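Local structure of uncharacterized hypothetical protein FTT_1539c (Francisella tularensis subsp. tularensis, 4QVR) at residues G67-N72 / V320-D325; M359-L364 / V422-V427. The protein is of unknown function but contains a DUF6844 domain and is probably exported by means of a signal sequence. All coordinates share one frame; numbering follows the deposited sequence. Where two conformers were deposited one is given.

Interaction 1 (G67-N72 / V320-D325); sequences GADVAN and VGFGED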
ATOM      1  N   GLY A  67     -10.239 -19.317  -6.522  1.00119.71           N
ATOM      2  CA  GLY A  67      -9.351 -20.280  -7.175  1.00117.49           C
ATOM      3  C   GLY A  67      -7.973 -19.842  -7.625  1.00110.18           C
ATOM      4  O   GLY A  67      -6.975 -20.137  -6.969  1.00104.83           O
ATOM      5  N   ALA A  68      -7.929 -19.143  -8.755  1.00112.23           N
ATOM      6  CA  ALA A  68      -6.673 -18.701  -9.376  1.00108.71           C
ATOM      7  C   ALA A  68      -5.668 -18.095  -8.416  1.00101.94           C
ATOM      8  O   ALA A  68      -4.554 -18.599  -8.252  1.00 95.94           O
ATOM      9  CB  ALA A  68      -6.965 -17.697 -10.489  1.00108.77           C
ATOM     10  N   ASP A  69      -6.075 -17.016  -7.771  1.00 99.36           N
ATOM     11  CA  ASP A  69      -5.168 -16.288  -6.914  1.00 98.70           C
ATOM     12  C   ASP A  69      -4.722 -16.997  -5.625  1.00 94.17           C
ATOM     13  O   ASP A  69      -3.701 -16.606  -5.060  1.00 90.19           O
ATOM     14  CB  ASP A  69      -5.694 -14.857  -6.653  1.00104.44           C
ATOM     15  CG  ASP A  69      -7.020 -14.831  -5.901  1.00107.72           C
ATOM     16  OD1 ASP A  69      -7.194 -15.619  -4.943  1.00110.71           O
ATOM     17  OD2 ASP A  69      -7.872 -13.982  -6.251  1.00107.40           O
ATOM     18  N   VAL A  70      -5.434 -18.040  -5.176  1.00 91.12           N
ATOM     19  CA  VAL A  70      -5.029 -18.751  -3.943  1.00 87.49           C
ATOM     20  C   VAL A  70      -3.549 -19.169  -4.032  1.00 86.77           C
ATOM     21  O   VAL A  70      -2.811 -19.055  -3.052  1.00 89.08           O
ATOM     22  CB  VAL A  70      -5.945 -19.971  -3.601  1.00 90.28           C
ATOM     23  CG1 VAL A  70      -5.381 -20.772  -2.430  1.00 86.03           C
ATOM     24  CG2 VAL A  70      -7.366 -19.518  -3.274  1.00 88.73           C
ATOM     25  N   ALA A  71      -3.128 -19.636  -5.207  1.00 90.96           N
ATOM     26  CA  ALA A  71      -1.733 -20.028  -5.451  1.00 89.38           C
ATOM     27  C   ALA A  71      -0.882 -18.808  -5.814  1.00 86.42           C
ATOM     28  O   ALA A  71       0.332 -18.839  -5.660  1.00 83.53           O
ATOM     29  CB  ALA A  71      -1.649 -21.064  -6.561  1.00 91.82           C
ATOM     30  N   ASN A  72      -1.513 -17.750  -6.329  1.00 83.02           N
ATOM     31  CA  ASN A  72      -0.789 -16.521  -6.677  1.00 78.48           C
ATOM     32  C   ASN A  72      -0.421 -15.766  -5.413  1.00 73.81           C
ATOM     33  O   ASN A  72       0.743 -15.409  -5.205  1.00 71.75           O
ATOM     34  CB  ASN A  72      -1.630 -15.597  -7.565  1.00 76.88           C
ATOM     35  CG  ASN A  72      -2.045 -16.247  -8.872  1.00 83.31           C
ATOM     36  OD1 ASN A  72      -3.139 -15.989  -9.389  1.00 81.52           O
ATOM     37  ND2 ASN A  72      -1.184 -17.102  -9.407  1.00 86.85           N
ATOM     38  N   VAL A 320      -2.261 -10.862   1.888  1.00 47.54           N
ATOM     39  CA  VAL A 320      -3.409 -11.682   2.125  1.00 50.77           C
ATOM     40  C   VAL A 320      -3.050 -13.075   1.690  1.00 53.62           C
ATOM     41  O   VAL A 320      -2.471 -13.279   0.631  1.00 50.67           O
ATOM     42  CB  VAL A 320      -4.658 -11.219   1.363  1.00 52.96           C
ATOM     43  CG1 VAL A 320      -5.784 -12.220   1.538  1.00 58.39           C
ATOM     44  CG2 VAL A 320      -5.105  -9.854   1.866  1.00 55.58           C
ATOM     45  N   GLY A 321      -3.389 -14.035   2.536  1.00 55.86           N
ATOM     46  CA  GLY A 321      -3.162 -15.433   2.241  1.00 60.14           C
ATOM     47  C   GLY A 321      -4.406 -16.215   2.613  1.00 63.88           C
ATOM     48  O   GLY A 321      -5.393 -15.648   3.117  1.00 61.57           O
ATOM     49  N   PHE A 322      -4.344 -17.521   2.385  1.00 69.14           N
ATOM     50  CA  PHE A 322      -5.463 -18.430   2.652  1.00 72.12           C
ATOM     51  C   PHE A 322      -4.903 -19.696   3.267  1.00 73.59           C
ATOM     52  O   PHE A 322      -4.002 -20.302   2.701  1.00 73.15           O
ATOM     53  CB  PHE A 322      -6.202 -18.739   1.356  1.00 74.03           C
ATOM     54  CG  PHE A 322      -6.737 -17.509   0.655  1.00 76.22           C
ATOM     55  CD1 PHE A 322      -7.958 -16.956   1.020  1.00 77.07           C
ATOM     56  CD2 PHE A 322      -6.015 -16.904  -0.371  1.00 74.59           C
ATOM     57  CE1 PHE A 322      -8.449 -15.837   0.374  1.00 78.02           C
ATOM     58  CE2 PHE A 322      -6.502 -15.785  -1.015  1.00 75.07           C
ATOM     59  CZ  PHE A 322      -7.722 -15.243  -0.644  1.00 73.78           C
ATOM     60  N   GLY A 323      -5.419 -20.081   4.435  1.00 77.52           N
ATOM     61  CA  GLY A 323      -4.918 -21.263   5.155  1.00 84.38           C
ATOM     62  C   GLY A 323      -5.496 -22.602   4.721  1.00 92.55           C
ATOM     63  O   GLY A 323      -6.273 -22.674   3.764  1.00 91.51           O
ATOM     64  N   GLU A 324      -5.091 -23.659   5.430  1.00 99.85           N
ATOM     65  CA  GLU A 324      -5.552 -25.037   5.180  1.00112.85           C
ATOM     66  C   GLU A 324      -7.064 -25.080   4.967  1.00118.83           C
ATOM     67  O   GLU A 324      -7.551 -25.567   3.947  1.00121.02           O
ATOM     68  CB  GLU A 324      -5.190 -25.937   6.375  1.00118.11           C
ATOM     69  CG  GLU A 324      -3.702 -26.258   6.546  1.00120.51           C
ATOM     70  CD  GLU A 324      -3.224 -27.426   5.689  1.00127.73           C
ATOM     71  OE1 GLU A 324      -2.096 -27.343   5.153  1.00130.32           O
ATOM     72  OE2 GLU A 324      -3.967 -28.429   5.549  1.00132.29           O
ATOM     73  N   ASP A 325      -7.786 -24.533   5.941  1.00123.38           N
ATOM     74  CA  ASP A 325      -9.256 -24.480   5.944  1.00129.60           C
ATOM     75  C   ASP A 325      -9.922 -23.590   4.869  1.00128.21           C
ATOM     76  O   ASP A 325     -11.139 -23.400   4.911  1.00132.61           O
ATOM     77  CB  ASP A 325      -9.732 -24.009   7.332  1.00132.90           C
ATOM     78  CG  ASP A 325      -9.192 -22.618   7.711  1.00131.79           C
ATOM     79  OD1 ASP A 325      -8.315 -22.091   6.992  1.00129.05           O
ATOM     80  OD2 ASP A 325      -9.632 -22.059   8.736  1.00134.07           O
TER

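Interaction 2 (M359-L364 / V422-V427); sequences MARANL and VGLKTV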
HETATM    1  N   MSE A 359       5.597  -1.894  14.336  0.70 63.02           N
HETATM    2  CA  MSE A 359       5.544  -1.573  12.913  0.70 58.78           C
HETATM    3  C   MSE A 359       4.527  -2.454  12.232  0.70 53.52           C
HETATM    4  O   MSE A 359       3.738  -1.968  11.430  0.70 47.71           O
HETATM    5  CB  MSE A 359       6.905  -1.654  12.209  0.70 61.15           C
HETATM    6  CG  MSE A 359       8.004  -0.760  12.826  0.70 66.29           C
HETATM    7 SE   MSE A 359       7.622   1.183  12.736  0.70 73.35          SE
HETATM    8  CE  MSE A 359       9.413   1.927  13.059  0.70 74.42           C
ATOM      9  N   ALA A 360       4.520  -3.745  12.550  1.00 51.83           N
ATOM     10  CA  ALA A 360       3.571  -4.671  11.937  1.00 50.09           C
ATOM     11  C   ALA A 360       2.130  -4.239  12.207  1.00 55.20           C
ATOM     12  O   ALA A 360       1.269  -4.314  11.323  1.00 53.50           O
ATOM     13  CB  ALA A 360       3.812  -6.087  12.428  1.00 49.91           C
ATOM     14  N   ARG A 361       1.889  -3.748  13.418  1.00 58.79           N
ATOM     15  CA  ARG A 361       0.579  -3.295  13.809  1.00 62.68           C
ATOM     16  C   ARG A 361       0.200  -2.034  13.037  1.00 61.98           C
ATOM     17  O   ARG A 361      -0.923  -1.920  12.552  1.00 62.23           O
ATOM     18  CB  ARG A 361       0.545  -3.023  15.308  1.00 73.40           C
ATOM     19  CG  ARG A 361      -0.842  -2.721  15.837  1.00 80.88           C
ATOM     20  CD  ARG A 361      -0.834  -2.314  17.299  1.00 86.15           C
ATOM     21  NE  ARG A 361      -2.200  -2.030  17.727  1.00 90.83           N
ATOM     22  CZ  ARG A 361      -2.851  -0.897  17.473  1.00 91.19           C
ATOM     23  NH1 ARG A 361      -2.275   0.090  16.787  1.00 90.77           N
ATOM     24  NH2 ARG A 361      -4.095  -0.754  17.896  1.00 93.27           N
ATOM     25  N   ALA A 362       1.125  -1.084  12.926  1.00 59.01           N
ATOM     26  CA  ALA A 362       0.855   0.128  12.177  1.00 57.17           C
ATOM     27  C   ALA A 362       0.495  -0.211  10.713  1.00 53.21           C
ATOM     28  O   ALA A 362      -0.303   0.482  10.079  1.00 59.50           O
ATOM     29  CB  ALA A 362       2.037   1.083  12.251  1.00 58.44           C
ATOM     30  N   ASN A 363       1.075  -1.273  10.170  1.00 50.66           N
ATOM     31  CA  ASN A 363       0.745  -1.706   8.815  1.00 43.51           C
ATOM     32  C   ASN A 363      -0.740  -2.116   8.722  1.00 45.34           C
ATOM     33  O   ASN A 363      -1.431  -1.825   7.734  1.00 43.59           O
ATOM     34  CB  ASN A 363       1.650  -2.861   8.387  1.00 45.40           C
ATOM     35  CG  ASN A 363       3.048  -2.409   7.978  1.00 43.30           C
ATOM     36  OD1 ASN A 363       3.251  -1.306   7.488  1.00 48.27           O
ATOM     37  ND2 ASN A 363       3.995  -3.285   8.123  1.00 44.08           N
ATOM     38  N   LEU A 364      -1.239  -2.795   9.752  1.00 46.30           N
ATOM     39  CA  LEU A 364      -2.641  -3.180   9.790  1.00 49.20           C
ATOM     40  C   LEU A 364      -3.546  -1.960   9.966  1.00 50.28           C
ATOM     41  O   LEU A 364      -4.586  -1.871   9.329  1.00 53.71           O
ATOM     42  CB  LEU A 364      -2.909  -4.218  10.885  1.00 52.60           C
ATOM     43  CG  LEU A 364      -2.284  -5.603  10.626  1.00 53.48           C
ATOM     44  CD1 LEU A 364      -2.465  -6.481  11.852  1.00 58.00           C
ATOM     45  CD2 LEU A 364      -2.874  -6.268   9.381  1.00 48.77           C
ATOM     46  N   VAL A 422      -7.775  -6.448  17.458  1.00100.98           N
ATOM     47  CA  VAL A 422      -7.916  -7.614  18.332  1.00103.03           C
ATOM     48  C   VAL A 422      -7.429  -8.889  17.661  1.00 99.40           C
ATOM     49  O   VAL A 422      -7.516  -9.042  16.444  1.00100.77           O
ATOM     50  CB  VAL A 422      -9.392  -7.823  18.765  1.00104.03           C
ATOM     51  CG1 VAL A 422      -9.541  -9.071  19.631  1.00107.53           C
ATOM     52  CG2 VAL A 422      -9.905  -6.599  19.509  1.00105.50           C
ATOM     53  N   GLY A 423      -6.911  -9.801  18.474  1.00100.21           N
ATOM     54  CA  GLY A 423      -6.474 -11.093  17.994  1.00 97.92           C
ATOM     55  C   GLY A 423      -5.343 -11.020  17.007  1.00 89.78           C
ATOM     56  O   GLY A 423      -5.531 -11.224  15.815  1.00 89.58           O
ATOM     57  N   LEU A 424      -4.167 -10.710  17.512  1.00 89.64           N
ATOM     58  CA  LEU A 424      -2.982 -10.651  16.689  1.00 87.63           C
ATOM     59  C   LEU A 424      -2.030 -11.709  17.155  1.00 86.81           C
ATOM     60  O   LEU A 424      -1.495 -11.604  18.255  1.00 90.71           O
ATOM     61  CB  LEU A 424      -2.301  -9.301  16.823  1.00 85.96           C
ATOM     62  CG  LEU A 424      -3.016  -8.118  16.215  1.00 84.57           C
ATOM     63  CD1 LEU A 424      -2.165  -6.880  16.450  1.00 84.37           C
ATOM     64  CD2 LEU A 424      -3.243  -8.357  14.728  1.00 85.14           C
ATOM     65  N   LYS A 425      -1.815 -12.740  16.344  1.00 84.07           N
ATOM     66  CA  LYS A 425      -0.866 -13.758  16.741  1.00 85.56           C
ATOM     67  C   LYS A 425       0.421 -13.678  15.923  1.00 77.24           C
ATOM     68  O   LYS A 425       0.414 -13.446  14.713  1.00 76.52           O
ATOM     69  CB  LYS A 425      -1.472 -15.170  16.734  1.00 91.46           C
ATOM     70  CG  LYS A 425      -1.874 -15.740  15.393  1.00 96.34           C
ATOM     71  CD  LYS A 425      -2.335 -17.184  15.580  1.00105.54           C
ATOM     72  CE  LYS A 425      -2.805 -17.814  14.277  1.00107.68           C
ATOM     73  NZ  LYS A 425      -3.240 -19.226  14.444  1.00111.59           N
ATOM     74  N   THR A 426       1.534 -13.831  16.622  1.00 72.86           N
ATOM     75  CA  THR A 426       2.826 -13.819  16.003  1.00 69.37           C
ATOM     76  C   THR A 426       3.014 -15.181  15.378  1.00 68.72           C
ATOM     77  O   THR A 426       2.878 -16.182  16.069  1.00 75.53           O
ATOM     78  CB  THR A 426       3.899 -13.586  17.065  1.00 68.86           C
ATOM     79  OG1 THR A 426       3.635 -12.336  17.699  1.00 71.34           O
ATOM     80  CG2 THR A 426       5.315 -13.578  16.455  1.00 65.03           C
ATOM     81  N   VAL A 427       3.309 -15.242  14.077  1.00 62.10           N
ATOM     82  CA  VAL A 427       3.525 -16.540  13.455  1.00 61.50           C
ATOM     83  C   VAL A 427       4.947 -16.757  13.020  1.00 61.39           C
ATOM     84  O   VAL A 427       5.287 -17.827  12.533  1.00 64.34           O
ATOM     85  CB  VAL A 427       2.581 -16.811  12.273  1.00 61.81           C
ATOM     86  CG1 VAL A 427       1.134 -16.842  12.759  1.00 66.21           C
ATOM     87  CG2 VAL A 427       2.790 -15.805  11.168  1.00 56.70           C
TER

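Interaction 1 (G67-N72 / V320-D325)
Phe322, whose ring lies against Val70 of helix 67-78, offers its backbone O to Asn74 ND2 one turn further along that helix, so main chain and ring of one residue meet the same helix. The contact within 67-72 and 320-325 is mainly packing against one aromatic ring, with Val70 as the apolar partner and Asp69 as the polar neighbour; it is small, burying 125 Å² in all, about half of it on Phe322. The closest pair of CA atoms, Val70 CA and Phe322 CA, stands 6.6 Å apart. The CB of Phe322 is aimed at the helix, and with CG opposite its own carbonyl carbon (chi1 -58°) the ring is laid along the helical residues. Val70 CG2 then sits over one ring face, 4.1 Å from Phe322 CD2. Val70 CA approaches the same carbon equally closely, so the helix backbone comes near to the ring as well as the methyl. The CG1 methyl of Val70 is the one turned anti to the backbone N (chi1 173°), which puts CG2 in the contact. On the preceding residue, Asp69 OD1 comes to 4.0 Å from Phe322 CE2. The carboxylate and ring planes are nearly parallel, 7° apart, while OD1 comes to the ring obliquely; this is van der Waals packing of a buried acid beside an aromatic ring. Asp69 also touches Tyr115, as does Asn72. Beyond Phe322 the chain turns back in a beta-hairpin, where Asp325 OD1 accepts from Lys327 N in an Asx turn. Strand 318-322 is an outermost strand of the four-stranded antiparallel sheet, joined to strand 328-337 through backbone bonding of Gly321 with Tyr329; Phe322 is also backbone-bonded to Gln298, and helix 67-78 packs at the end of this edge strand.

Interaction 2 (M359-L364 / V422-V427)
Leu364 extends its CD1 methyl against the CD2 methyl of Leu424, joining helix 349-370 to strand 424-433, an outermost strand of the four-stranded antiparallel sheet. This is alpha/beta packing: helix 349-370 lies against the sheet, and its residues 359-364 touch the other three strands as well. Leu364 meets Ile318, Ile330 and Ala332 on the two strands at one side, and Ala360 rests on Leu446. The buried Leu364 and the partly exposed Leu424 point their CB atoms at each other's segments, and their side chains run past one another in opposite directions. Within Leu364, chi2 of 173° makes CD1 the far tip of the chain. Leu424 has the same extended shape, but presents its side branch CD2 to Leu364 while its tip CD1 continues toward the helix one turn earlier. There it borders the aliphatic stem of the partly exposed Arg361, which is fully extended to NE; Arg361 CG lies 4.4 Å from Leu424 CD1. Asn363 OD1 accepts from Gln139 NE2 of helix 134-159, so helix 134-159 also borders this helix. Leu424 also touches Trp448 on the adjacent strand. The closest approach between the two segments is Leu364 CD1 to Leu424 CD2, 3.5 Å.

Interactions 1 and 2 reach the same four-stranded antiparallel sheet at its two outermost strands, 318-322 and 424-433, with strands 328-337 and 440-448 between them. Their centres are 20 Å apart and their nearest atoms about 9 Å, so they do not touch. A structural connection runs through strand 318-322: Ile318, at its start, is touched by Leu364 of interaction 2, while Phe322, at its end, carries interaction 1. Both segments of interaction 1 precede those of interaction 2 in the chain; interaction 1 ties the first modelled helix to the sheet, and interaction 2 bridges 57 intervening residues, just over half of them helical. No active site or ligand is known to which either could be related.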